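Side-chain contact in titin (Homo sapiens, PDB 6H4L), which is a giant sarcomeric muscle protein with kinase activity, whose M-band segment is built in part from immunoglobulin-like domains such as this one: residues 57-61 against 62-66. Numbering follows the deposited sequence.
Sequences YTNTS and GVLTL
The side-chain amide of Asn59 reaches across the end of a beta hairpin with a two-residue loop and takes the N-H of Gly62: Asn59 OD1 lies 2.8 Å from Gly62 N, with the donor in the plane of the amide carbonyl. CG stands anti to the backbone N of Asn59 (chi1 -179°), which carries the amide along the strand toward the turn. There it also lies beside Leu64, whose CD2 packs 3.3 Å from Asn59 CG. Gly62 sits at the third position of the type I' turn from Thr60 to Val63, where its positive phi of 103° would jam a CB against the carbonyl O of Ser61, so the position calls for glycine. The turn closes with a pair of backbone bonds: Thr60 N to Val63 O is nearly straight at 173°, whereas Val63 N approaches Thr60 O from above the carbonyl plane. Two residues further along, Thr58 and Thr65 form the next hydrogen-bonded pair. Their side chains lie alongside one another, and a water on this face contacts Thr58 OG1 at 2.7 Å and donates to Val63 O, with longer bonds to the hydroxyls of Thr60 and Thr65. On the other face, Leu66 CD1 lies at the edge of the Tyr57 ring, near its plane, 3.9 Å from Tyr57 CD2. The Tyr57 ring leads away from the hairpin to meet Trp42, and its OH is hydrogen-bonded to Leu49 O. Leu64 and Leu66 point into the immunoglobulin sandwich: Leu64 touches Val40 and Cys83, and Leu66 touches Trp42 and Tyr79, from strands 39-44 and 77-85 of the facing sheet. Strand 55-60 is an edge strand of the four-stranded sheet, and strand 63-68 pairs on its other side with strand 26-35.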
ATOM      1  N   TYR A  57      -0.321   7.044  -4.728  1.00 21.87           N
ATOM      2  CA  TYR A  57      -1.053   5.789  -4.583  1.00 23.38           C
ATOM      3  C   TYR A  57      -2.399   5.821  -5.285  1.00 25.87           C
ATOM      4  O   TYR A  57      -3.024   6.871  -5.418  1.00 27.17           O
ATOM      5  CB  TYR A  57      -1.204   5.361  -3.114  1.00 22.43           C
ATOM      6  CG  TYR A  57      -1.547   6.468  -2.134  1.00 29.44           C
ATOM      7  CD1 TYR A  57      -2.854   6.919  -1.979  1.00 36.84           C
ATOM      8  CD2 TYR A  57      -0.564   7.036  -1.340  1.00 30.19           C
ATOM      9  CE1 TYR A  57      -3.161   7.921  -1.070  1.00 41.63           C
ATOM     10  CE2 TYR A  57      -0.859   8.040  -0.435  1.00 37.18           C
ATOM     11  CZ  TYR A  57      -2.157   8.475  -0.303  1.00 44.23           C
ATOM     12  OH  TYR A  57      -2.436   9.471   0.605  1.00 49.94           O
ATOM     13  N   THR A  58      -2.844   4.649  -5.729  1.00 22.53           N
ATOM     14  CA  THR A  58      -4.075   4.554  -6.493  1.00 24.52           C
ATOM     15  C   THR A  58      -4.867   3.320  -6.096  1.00 23.23           C
ATOM     16  O   THR A  58      -4.315   2.386  -5.513  1.00 19.08           O
ATOM     17  CB  THR A  58      -3.797   4.449  -8.000  1.00 25.18           C
ATOM     18  OG1 THR A  58      -2.968   3.307  -8.254  1.00 26.13           O
ATOM     19  CG2 THR A  58      -3.106   5.707  -8.519  1.00 33.49           C
ATOM     20  N   ASN A  59      -6.165   3.335  -6.407  1.00 23.84           N
ATOM     21  CA  ASN A  59      -7.047   2.183  -6.235  1.00 23.23           C
ATOM     22  C   ASN A  59      -7.825   2.034  -7.526  1.00 24.63           C
ATOM     23  O   ASN A  59      -8.636   2.889  -7.869  1.00 28.53           O
ATOM     24  CB  ASN A  59      -8.018   2.382  -5.058  1.00 24.16           C
ATOM     25  CG  ASN A  59      -8.940   1.185  -4.847  1.00 28.04           C
ATOM     26  OD1 ASN A  59      -9.009   0.286  -5.681  1.00 26.77           O
ATOM     27  ND2 ASN A  59      -9.635   1.163  -3.710  1.00 24.35           N
ATOM     28  N   THR A  60      -7.550   0.966  -8.262  1.00 24.81           N
ATOM     29  CA  THR A  60      -8.237   0.724  -9.519  1.00 28.64           C
ATOM     30  C   THR A  60      -9.056  -0.549  -9.368  1.00 29.14           C
ATOM     31  O   THR A  60      -8.549  -1.658  -9.547  1.00 25.61           O
ATOM     32  CB  THR A  60      -7.235   0.591 -10.683  1.00 30.03           C
ATOM     33  OG1 THR A  60      -6.375   1.734 -10.705  1.00 35.65           O
ATOM     34  CG2 THR A  60      -7.969   0.497 -12.016  1.00 36.53           C
ATOM     35  N   SER A  61     -10.324  -0.388  -9.002  1.00 28.42           N
ATOM     36  CA  SER A  61     -11.218  -1.528  -8.805  1.00 31.39           C
ATOM     37  C   SER A  61     -10.684  -2.564  -7.808  1.00 27.72           C
ATOM     38  O   SER A  61     -10.964  -3.761  -7.932  1.00 33.20           O
ATOM     39  CB  SER A  61     -11.529  -2.207 -10.144  1.00 38.12           C
ATOM     40  OG  SER A  61     -12.021  -1.270 -11.087  1.00 51.09           O
ATOM     41  N   GLY A  62      -9.936  -2.107  -6.811  1.00 21.40           N
ATOM     42  CA  GLY A  62      -9.405  -3.009  -5.803  1.00 22.62           C
ATOM     43  C   GLY A  62      -7.926  -3.340  -5.967  1.00 16.09           C
ATOM     44  O   GLY A  62      -7.312  -3.900  -5.064  1.00 19.12           O
ATOM     45  N   VAL A  63      -7.361  -3.005  -7.119  1.00 17.99           N
ATOM     46  CA  VAL A  63      -5.909  -3.126  -7.264  1.00 17.51           C
ATOM     47  C   VAL A  63      -5.296  -1.861  -6.668  1.00 17.14           C
ATOM     48  O   VAL A  63      -5.553  -0.767  -7.170  1.00 18.17           O
ATOM     49  CB  VAL A  63      -5.487  -3.261  -8.728  1.00 18.15           C
ATOM     50  CG1 VAL A  63      -3.962  -3.356  -8.829  1.00 20.43           C
ATOM     51  CG2 VAL A  63      -6.132  -4.489  -9.371  1.00 22.76           C
ATOM     52  N   LEU A  64      -4.512  -2.015  -5.598  1.00 16.68           N
ATOM     53  CA  LEU A  64      -3.959  -0.886  -4.850  1.00 16.88           C
ATOM     54  C   LEU A  64      -2.479  -0.814  -5.165  1.00 20.01           C
ATOM     55  O   LEU A  64      -1.795  -1.824  -5.056  1.00 19.60           O
ATOM     56  CB  LEU A  64      -4.121  -1.113  -3.350  1.00 17.04           C
ATOM     57  CG  LEU A  64      -5.531  -1.516  -2.919  1.00 19.07           C
ATOM     58  CD1 LEU A  64      -5.537  -1.604  -1.400  1.00 20.98           C
ATOM     59  CD2 LEU A  64      -6.538  -0.504  -3.424  1.00 19.66           C
ATOM     60  N   THR A  65      -1.982   0.364  -5.544  1.00 18.53           N
ATOM     61  CA  THR A  65      -0.556   0.515  -5.858  1.00 17.93           C
ATOM     62  C   THR A  65      -0.017   1.707  -5.090  1.00 22.21           C
ATOM     63  O   THR A  65      -0.651   2.769  -5.068  1.00 23.01           O
ATOM     64  CB  THR A  65      -0.318   0.737  -7.374  1.00 20.21           C
ATOM     65  OG1 THR A  65      -0.938  -0.330  -8.120  1.00 23.36           O
ATOM     66  CG2 THR A  65       1.180   0.786  -7.709  1.00 25.17           C
ATOM     67  N   LEU A  66       1.132   1.511  -4.443  1.00 19.85           N
ATOM     68  CA  LEU A  66       1.889   2.609  -3.841  1.00 17.38           C
ATOM     69  C   LEU A  66       3.153   2.745  -4.654  1.00 20.73           C
ATOM     70  O   LEU A  66       3.851   1.766  -4.880  1.00 24.38           O
ATOM     71  CB  LEU A  66       2.259   2.301  -2.389  1.00 18.90           C
ATOM     72  CG  LEU A  66       3.232   3.311  -1.738  1.00 21.53           C
ATOM     73  CD1 LEU A  66       2.552   4.661  -1.613  1.00 25.94           C
ATOM     74  CD2 LEU A  66       3.703   2.822  -0.360  1.00 22.41           C
TER
HETATM   75  O   HOH W   1      -3.948   0.839  -8.696  1.00 29.23           O